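Local coordinates for protein beta-glucosidase (Chaetomella raphigera, PDB 6JXG) that probably hydrolyses terminal, non-reducing beta-D-glucosyl residues to release beta-D-glucose, a step in the breakdown of cellulose, at residues G377-G382 with F435-S440; A359-A364 with L393-D398; C369-C374 with E442-V447. All blocks are in the same frame, centred on the assembly; numbering follows the deposited sequence.

How the contacts relate
Three segments of the long connection between strand 351-355 and helix 396-406 take part, with that helix's start. Contact 2 closes the connection on itself, 359-364 just after the strand meeting 393-398 where the helix begins. The chain between them passes through 369-374 and 377-382, which find partners much later. Contact 1 ties 377-382 to the end of strand 431-438 in the mixed sheet that also holds strands 351-355 and 477-483, and its span lies within that of contact 3, where 369-374 meets 442-447, which leads into a short hairpin. Contact 2 crosses both. Contacts 1 and 2 touch through Phe435 on Pro396 and Ala380 on Leu393; Arg372 packs against Met381, joining contacts 1 and 3.

Contact 1: G377-G382 with F435-S440; sequences GHLAMG and FITADS
Leu379 packs on the side chains of Thr437 and Asp439 and on the carbonyl of Ala438 between them, and most of the close packing gathers round it. Its CB meets Thr437 CG2 at 3.8 Å, while the two branches of its end divide: CD2 lies 3.4 Å from the carbonyl oxygen Ala438 O, and CD1 reaches the carboxylate, 3.5 Å from Asp439 OD2. Leucine and aspartate pass each other at a slant. With CG swung opposite the backbone N of Leu379 (chi1 177°), the fork is extended to the end of the strand. A second close point comes at Gly382, whose CA sits 3.4 Å from Ser440 O and equally 3.4 Å from Asp439 OD1; a CB built there would come within 2.7 Å of Ser440 O, a clash.

Strand 431-438 belongs to the six-stranded sheet of the alpha/beta domain of family 3 glycoside hydrolases, flanked by strands 351-355 and 477-483, and segment 377-382 runs over the point where it gives way to loop. No hydrogen bond spans the two segments. Asp439 OD1 instead takes a weak bond from Ser440 N (2.8 Å), Thr437 OG1 bonds to Asp375, and Ser440 OG bonds to Gly121 O.

The contact is slack toward Phe435, although the whole region is buried. Phe435 CD1 comes no nearer than 5.7 Å to His378 ND1, the closest its ring gets to 377-382; it packs instead on Pro396 and Ile400 of helix 396-406. His378 and Met381 start away from the strand, and His378 NE2 bonds to Ser511.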
loop_
_atom_site.group_PDB
_atom_site.type_symbol
_atom_site.label_atom_id
_atom_site.label_comp_id
_atom_site.label_asym_id
_atom_site.label_seq_id
_atom_site.Cartn_x
_atom_site.Cartn_y
_atom_site.Cartn_z
ATOM N N GLY A 377 17.703 2.443 -15.697
ATOM C CA GLY A 377 17.963 3.562 -14.841
ATOM C C GLY A 377 17.319 3.478 -13.433
ATOM O O GLY A 377 16.881 2.419 -12.998
ATOM N N HIS A 378 17.318 4.618 -12.739
ATOM C CA HIS A 378 16.794 4.737 -11.398
ATOM C C HIS A 378 15.373 4.266 -11.264
ATOM O O HIS A 378 14.523 4.666 -12.024
ATOM C CB HIS A 378 16.909 6.136 -10.890
ATOM C CG HIS A 378 16.677 6.205 -9.429
ATOM N ND1 HIS A 378 17.325 5.368 -8.545
ATOM C CD2 HIS A 378 15.817 6.946 -8.697
ATOM C CE1 HIS A 378 16.895 5.634 -7.320
ATOM N NE2 HIS A 378 15.972 6.570 -7.392
ATOM N N LEU A 379 15.153 3.358 -10.319
ATOM C CA LEU A 379 13.879 2.749 -10.140
ATOM C C LEU A 379 13.106 3.471 -9.016
ATOM O O LEU A 379 13.578 3.444 -7.858
ATOM C CB LEU A 379 14.021 1.263 -9.778
ATOM C CG LEU A 379 12.717 0.535 -9.483
ATOM C CD1 LEU A 379 11.903 0.388 -10.769
ATOM C CD2 LEU A 379 12.945 -0.831 -8.937
ATOM N N ALA A 380 11.916 4.005 -9.343
ATOM C CA ALA A 380 11.169 4.788 -8.355
ATOM C C ALA A 380 9.705 4.477 -8.278
ATOM O O ALA A 380 8.963 5.049 -7.461
ATOM C CB ALA A 380 11.407 6.268 -8.570
ATOM N N MET A 381 9.322 3.442 -9.022
ATOM C CA MET A 381 7.928 3.031 -9.188
ATOM C C MET A 381 8.013 1.610 -9.855
ATOM O O MET A 381 8.838 1.434 -10.782
ATOM C CB MET A 381 7.364 4.037 -10.203
ATOM C CG MET A 381 5.942 4.004 -10.298
ATOM S SD MET A 381 5.232 5.255 -11.192
ATOM C CE MET A 381 5.790 6.756 -10.411
ATOM N N GLY A 382 7.186 0.677 -9.446
ATOM C CA GLY A 382 6.845 -0.501 -10.273
ATOM C C GLY A 382 5.953 -0.251 -11.493
ATOM O O GLY A 382 5.738 0.869 -11.896
ATOM N N PHE A 435 24.496 0.627 -6.606
ATOM C CA PHE A 435 23.055 0.830 -6.685
ATOM C C PHE A 435 22.459 -0.335 -7.455
ATOM O O PHE A 435 22.789 -0.573 -8.625
ATOM C CB PHE A 435 22.766 2.164 -7.422
ATOM C CG PHE A 435 23.184 3.390 -6.664
ATOM C CD1 PHE A 435 22.264 4.100 -5.895
ATOM C CD2 PHE A 435 24.484 3.804 -6.649
ATOM C CE1 PHE A 435 22.652 5.212 -5.168
ATOM C CE2 PHE A 435 24.872 4.934 -5.915
ATOM C CZ PHE A 435 23.953 5.621 -5.166
ATOM N N ILE A 436 21.570 -1.065 -6.805
ATOM C CA ILE A 436 20.938 -2.225 -7.354
ATOM C C ILE A 436 19.443 -2.155 -7.122
ATOM O O ILE A 436 18.972 -1.448 -6.201
ATOM C CB ILE A 436 21.528 -3.553 -6.819
ATOM C CG1 ILE A 436 21.411 -3.671 -5.292
ATOM C CG2 ILE A 436 22.967 -3.664 -7.254
ATOM C CD1 ILE A 436 21.622 -5.051 -4.713
ATOM N N THR A 437 18.718 -2.965 -7.870
ATOM C CA THR A 437 17.226 -2.944 -7.882
ATOM C C THR A 437 16.546 -4.295 -7.909
ATOM O O THR A 437 17.152 -5.345 -8.166
ATOM C CB THR A 437 16.716 -2.195 -9.141
ATOM O OG1 THR A 437 17.237 -2.859 -10.306
ATOM C CG2 THR A 437 17.184 -0.772 -9.142
ATOM N N ALA A 438 15.247 -4.279 -7.647
ATOM C CA ALA A 438 14.381 -5.349 -8.045
ATOM C C ALA A 438 12.996 -4.769 -8.352
ATOM O O ALA A 438 12.526 -3.932 -7.608
ATOM C CB ALA A 438 14.295 -6.448 -6.993
ATOM N N ASP A 439 12.369 -5.211 -9.447
ATOM C CA ASP A 439 11.160 -4.600 -9.926
ATOM C C ASP A 439 10.076 -5.620 -10.163
ATOM O O ASP A 439 10.310 -6.818 -10.195
ATOM C CB ASP A 439 11.496 -3.785 -11.219
ATOM C CG ASP A 439 10.493 -2.736 -11.587
ATOM O OD1 ASP A 439 9.561 -2.434 -10.782
ATOM O OD2 ASP A 439 10.677 -2.176 -12.746
ATOM N N SER A 440 8.854 -5.123 -10.323
ATOM C CA SER A 440 7.724 -5.987 -10.647
ATOM C C SER A 440 6.546 -5.054 -10.942
ATOM O O SER A 440 6.623 -3.840 -10.779
ATOM C CB SER A 440 7.414 -6.970 -9.480
ATOM O OG SER A 440 6.840 -6.361 -8.317
#

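Contact 2: A359-A364 with L393-D398; sequences AIDNPA and LVAPLD
The N terminus of helix 396-406, with Ala395 at its N-cap position, is held by Ala359, whose carbonyl accepts Leu397 N in the helix's first turn. That bond, Leu397 N to Ala359 O, is 2.8 Å and nearly straight at 168°. Pro396 CD packs 3.3 Å from Ala359 O. Beside it Ile360 and Leu397 lie alongside each other, pointing the same way, CG2 of the isoleucine 3.7 Å from CD2 of the leucine.

Asp361 lies between the helix start and Leu393. Its OD1 rests 3.4 Å from the Ala395 methyl, CB, and against the branch point of Leu393, and OD2 stands 2.7 Å from Leu393 O. The carboxylates of Asp361 and Asp398 are turned almost square, 88° between planes, with Asp361 OD2 3.7 Å from Asp398 OD2; the closeness of the two acids and of Leu393 O probably favours a proton on one of them. Water 3 sits between Asp361 OD2 and Asp398 OD2, and water 1 joins Leu393 N to Asp361 OD2. With an alanine here, both waters would probably lose this partner, and a gap is likely to open beside Leu393 and the Ala395 methyl.

Water 2 links Asp361 N to Asp398 OD1. The other oxygen of that side chain folds back to the N-cap backbone: Ala395 N donates to Asp398 OD2 at 3.0 Å, from well above the carboxylate plane.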
loop_
_atom_site.group_PDB
_atom_site.type_symbol
_atom_site.label_atom_id
_atom_site.label_comp_id
_atom_site.label_asym_id
_atom_site.label_seq_id
_atom_site.Cartn_x
_atom_site.Cartn_y
_atom_site.Cartn_z
ATOM N N ALA A 359 21.816 4.550 -10.387
ATOM C CA ALA A 359 22.258 5.796 -9.840
ATOM C C ALA A 359 21.786 7.019 -10.617
ATOM O O ALA A 359 21.853 8.134 -10.074
ATOM C CB ALA A 359 23.780 5.863 -9.781
ATOM N N ILE A 360 21.391 6.791 -11.872
ATOM C CA ILE A 360 21.045 7.856 -12.830
ATOM C C ILE A 360 19.686 7.657 -13.443
ATOM O O ILE A 360 19.180 6.545 -13.480
ATOM C CB ILE A 360 22.079 7.940 -13.980
ATOM C CG1 ILE A 360 22.134 6.602 -14.733
ATOM C CG2 ILE A 360 23.397 8.437 -13.397
ATOM C CD1 ILE A 360 22.967 6.638 -15.984
ATOM N N ASP A 361 19.082 8.751 -13.885
ATOM C CA ASP A 361 17.810 8.651 -14.580
ATOM C C ASP A 361 18.000 7.832 -15.892
ATOM O O ASP A 361 19.068 7.898 -16.537
ATOM C CB ASP A 361 17.281 10.019 -14.929
ATOM C CG ASP A 361 16.573 10.711 -13.745
ATOM O OD1 ASP A 361 16.313 10.054 -12.738
ATOM O OD2 ASP A 361 16.279 11.877 -13.863
ATOM N N ASN A 362 16.957 7.126 -16.271
ATOM C CA ASN A 362 16.906 6.347 -17.493
ATOM C C ASN A 362 17.349 7.243 -18.625
ATOM O O ASN A 362 16.740 8.283 -18.809
ATOM C CB ASN A 362 15.507 5.831 -17.739
ATOM C CG ASN A 362 15.417 4.975 -19.009
ATOM O OD1 ASN A 362 16.316 5.014 -19.892
ATOM N ND2 ASN A 362 14.395 4.164 -19.088
ATOM N N PRO A 363 18.451 6.888 -19.316
ATOM C CA PRO A 363 18.985 7.749 -20.391
ATOM C C PRO A 363 17.989 7.953 -21.530
ATOM O O PRO A 363 18.057 8.946 -22.171
ATOM C CB PRO A 363 20.214 6.965 -20.907
ATOM C CG PRO A 363 20.629 6.089 -19.784
ATOM C CD PRO A 363 19.394 5.802 -18.952
ATOM N N ALA A 364 17.076 7.028 -21.766
ATOM C CA ALA A 364 16.061 7.198 -22.826
ATOM C C ALA A 364 14.918 8.132 -22.388
ATOM O O ALA A 364 14.074 8.471 -23.174
ATOM C CB ALA A 364 15.505 5.832 -23.207
ATOM N N LEU A 393 12.567 13.289 -12.041
ATOM C CA LEU A 393 12.931 12.209 -11.090
ATOM C C LEU A 393 14.326 12.545 -10.610
ATOM O O LEU A 393 15.269 12.562 -11.424
ATOM C CB LEU A 393 12.884 10.831 -11.760
ATOM C CG LEU A 393 13.460 9.670 -10.916
ATOM C CD1 LEU A 393 12.718 9.562 -9.601
ATOM C CD2 LEU A 393 13.408 8.370 -11.700
ATOM N N VAL A 394 14.461 12.888 -9.333
ATOM C CA VAL A 394 15.790 13.097 -8.755
ATOM C C VAL A 394 16.511 11.720 -8.564
ATOM O O VAL A 394 16.156 10.941 -7.690
ATOM C CB VAL A 394 15.750 13.843 -7.420
ATOM C CG1 VAL A 394 17.187 14.082 -6.945
ATOM C CG2 VAL A 394 14.989 15.137 -7.521
ATOM N N ALA A 395 17.461 11.419 -9.439
ATOM C CA ALA A 395 18.239 10.208 -9.289
ATOM C C ALA A 395 19.298 10.357 -8.203
ATOM O O ALA A 395 19.696 11.453 -7.889
ATOM C CB ALA A 395 18.899 9.839 -10.593
ATOM N N PRO A 396 19.795 9.239 -7.664
ATOM C CA PRO A 396 20.825 9.384 -6.605
ATOM C C PRO A 396 21.996 10.306 -7.005
ATOM O O PRO A 396 22.414 11.165 -6.241
ATOM C CB PRO A 396 21.317 7.959 -6.425
ATOM C CG PRO A 396 20.095 7.131 -6.659
ATOM C CD PRO A 396 19.385 7.848 -7.841
ATOM N N LEU A 397 22.542 10.109 -8.208
ATOM C CA LEU A 397 23.684 10.930 -8.631
ATOM C C LEU A 397 23.348 12.429 -8.778
ATOM O O LEU A 397 24.204 13.313 -8.506
ATOM C CB LEU A 397 24.307 10.341 -9.923
ATOM C CG LEU A 397 25.544 11.096 -10.418
ATOM C CD1 LEU A 397 26.639 10.935 -9.353
ATOM C CD2 LEU A 397 25.976 10.594 -11.767
ATOM N N ASP A 398 22.099 12.742 -9.169
ATOM C CA ASP A 398 21.605 14.136 -9.228
ATOM C C ASP A 398 21.780 14.787 -7.893
ATOM O O ASP A 398 22.183 15.932 -7.780
ATOM C CB ASP A 398 20.098 14.179 -9.645
ATOM C CG ASP A 398 19.840 13.639 -11.051
ATOM O OD1 ASP A 398 20.836 13.440 -11.824
ATOM O OD2 ASP A 398 18.634 13.419 -11.393
HETATM O O HOH W 1 14.423 14.478 -13.938
HETATM O O HOH W 2 20.185 11.273 -13.615
HETATM O O HOH W 3 17.267 14.616 -13.058
#

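Contact 3: C369-C374 with E442-V447; sequences CSDRGC and EGYITV
Tyr444 and Asp371 make the polar grip of this contact: the phenol OH donates to Asp371 OD2 over a short 2.6 Å. OD2 lies at the edge of the ring, in its plane, yet the hydroxyl comes at the carboxylate from above, 64° out of the carboxylate plane, and the two flat groups stand nearly perpendicular (81°). Tyr444 carries its ring wedged between its own backbone N and carbonyl carbon (chi1 68°), a torsion that brings the hydroxyl round to the aspartate.

The rest of the contact is van der Waals packing by Ile445 and Val447. Ile445 CD1 touches Asp371 CB at 3.7 Å, and its CG2 faces Gly373 CA at 4.2 Å; a CB modelled on Gly373 would lie only 3.1 Å from Ile445 CG2. Val447 spreads its two methyls over the end of the loop, CG2 3.4 Å from Gly373 O and CG1 3.9 Å from Cys374 CA.

Residues 446-447 form one arm of a short beta hairpin with strand 450-451, in the alpha/beta domain of this family 3 hydrolase. The opposing loop is a tight run of turns closed by a disulfide, Cys369 SG to Cys374 SG. Inside it Arg372 N bonds to Cys369 O, Gly373 N bonds to Ser370 O, and Gly373 is the centre of an inverse gamma turn. Asp371 and Arg372 both have positive phi; the Asp371 side chain starts toward 442-447 and that of Arg372 away from it.

Further out, Asp371 OD1 forms a salt bridge with Arg64 of the N-terminal family region, likely to steady the carboxylate in its charged form. Arg372 pairs with Asp389, and Glu442, two residues before Tyr444, with Arg166.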
loop_
_atom_site.group_PDB
_atom_site.type_symbol
_atom_site.label_atom_id
_atom_site.label_comp_id
_atom_site.label_asym_id
_atom_site.label_seq_id
_atom_site.Cartn_x
_atom_site.Cartn_y
_atom_site.Cartn_z
ATOM N N CYS A 369 9.163 4.358 -20.783
ATOM C CA CYS A 369 8.605 2.992 -20.896
ATOM C C CYS A 369 7.175 3.101 -20.522
ATOM O O CYS A 369 6.870 3.601 -19.446
ATOM C CB CYS A 369 9.334 1.976 -19.942
ATOM S SG CYS A 369 11.168 1.943 -20.121
ATOM N N SER A 370 6.293 2.557 -21.355
ATOM C CA SER A 370 4.867 2.629 -21.158
ATOM C C SER A 370 4.499 2.018 -19.796
ATOM O O SER A 370 4.956 0.911 -19.441
ATOM C CB SER A 370 4.193 1.857 -22.286
ATOM O OG SER A 370 2.811 1.825 -22.098
ATOM N N ASP A 371 3.704 2.728 -19.008
ATOM C CA ASP A 371 3.296 2.244 -17.684
ATOM C C ASP A 371 4.477 1.825 -16.792
ATOM O O ASP A 371 4.323 1.030 -15.911
ATOM C CB ASP A 371 2.285 1.096 -17.799
ATOM C CG ASP A 371 0.998 1.501 -18.514
ATOM O OD1 ASP A 371 0.616 2.678 -18.430
ATOM O OD2 ASP A 371 0.336 0.607 -19.074
ATOM N N ARG A 372 5.638 2.442 -17.010
ATOM C CA ARG A 372 6.917 2.196 -16.263
ATOM C C ARG A 372 7.360 0.732 -16.399
ATOM O O ARG A 372 8.052 0.192 -15.509
ATOM C CB ARG A 372 6.826 2.593 -14.785
ATOM C CG ARG A 372 6.064 3.891 -14.529
ATOM C CD ARG A 372 6.906 5.091 -14.947
ATOM N NE ARG A 372 6.843 5.368 -16.388
ATOM C CZ ARG A 372 5.944 6.097 -16.998
ATOM N NH1 ARG A 372 6.036 6.252 -18.307
ATOM N NH2 ARG A 372 4.999 6.735 -16.339
ATOM N N GLY A 373 7.037 0.137 -17.543
ATOM C CA GLY A 373 7.327 -1.275 -17.832
ATOM C C GLY A 373 8.752 -1.538 -18.260
ATOM O O GLY A 373 9.012 -2.200 -19.267
ATOM N N CYS A 374 9.693 -1.111 -17.458
ATOM C CA CYS A 374 11.057 -1.553 -17.557
ATOM C C CYS A 374 11.754 -1.257 -16.222
ATOM O O CYS A 374 11.288 -0.381 -15.432
ATOM C CB CYS A 374 11.774 -0.771 -18.705
ATOM S SG CYS A 374 12.094 0.980 -18.399
ATOM N N GLU A 442 2.038 -5.068 -12.478
ATOM C CA GLU A 442 0.804 -5.663 -12.817
ATOM C C GLU A 442 0.946 -6.674 -13.976
ATOM O O GLU A 442 1.759 -6.514 -14.887
ATOM C CB GLU A 442 -0.214 -4.542 -13.173
ATOM C CG GLU A 442 -1.617 -5.062 -13.351
ATOM C CD GLU A 442 -2.659 -3.950 -13.520
ATOM O OE1 GLU A 442 -3.828 -4.298 -13.810
ATOM O OE2 GLU A 442 -2.346 -2.798 -13.188
ATOM N N GLY A 443 0.176 -7.713 -13.894
ATOM C CA GLY A 443 0.324 -8.823 -14.842
ATOM C C GLY A 443 -0.251 -8.653 -16.250
ATOM O O GLY A 443 -0.736 -9.621 -16.795
ATOM N N TYR A 444 -0.122 -7.472 -16.858
ATOM C CA TYR A 444 -0.372 -7.323 -18.292
ATOM C C TYR A 444 0.864 -6.921 -19.019
ATOM O O TYR A 444 0.808 -6.740 -20.206
ATOM C CB TYR A 444 -1.549 -6.403 -18.626
ATOM C CG TYR A 444 -1.335 -4.965 -18.291
ATOM C CD1 TYR A 444 -0.857 -4.095 -19.228
ATOM C CD2 TYR A 444 -1.720 -4.449 -17.034
ATOM C CE1 TYR A 444 -0.630 -2.725 -18.939
ATOM C CE2 TYR A 444 -1.482 -3.113 -16.723
ATOM C CZ TYR A 444 -0.923 -2.269 -17.688
ATOM O OH TYR A 444 -0.723 -0.956 -17.355
ATOM N N ILE A 445 1.995 -6.796 -18.324
ATOM C CA ILE A 445 3.237 -6.373 -18.892
ATOM C C ILE A 445 4.314 -7.390 -18.461
ATOM O O ILE A 445 4.384 -7.785 -17.292
ATOM C CB ILE A 445 3.627 -5.008 -18.280
ATOM C CG1 ILE A 445 2.626 -3.906 -18.692
ATOM C CG2 ILE A 445 4.982 -4.564 -18.801
ATOM C CD1 ILE A 445 2.875 -2.554 -18.059
ATOM N N THR A 446 5.110 -7.845 -19.415
ATOM C CA THR A 446 6.279 -8.730 -19.154
ATOM C C THR A 446 7.568 -7.921 -19.242
ATOM O O THR A 446 7.813 -7.244 -20.221
ATOM C CB THR A 446 6.319 -9.807 -20.270
ATOM O OG1 THR A 446 5.155 -10.605 -20.146
ATOM C CG2 THR A 446 7.554 -10.734 -20.157
ATOM N N VAL A 447 8.380 -7.981 -18.206
ATOM C CA VAL A 447 9.675 -7.364 -18.196
ATOM C C VAL A 447 10.696 -8.410 -17.761
ATOM O O VAL A 447 10.507 -9.124 -16.770
ATOM C CB VAL A 447 9.712 -6.131 -17.258
ATOM C CG1 VAL A 447 11.086 -5.477 -17.310
ATOM C CG2 VAL A 447 8.609 -5.100 -17.562
#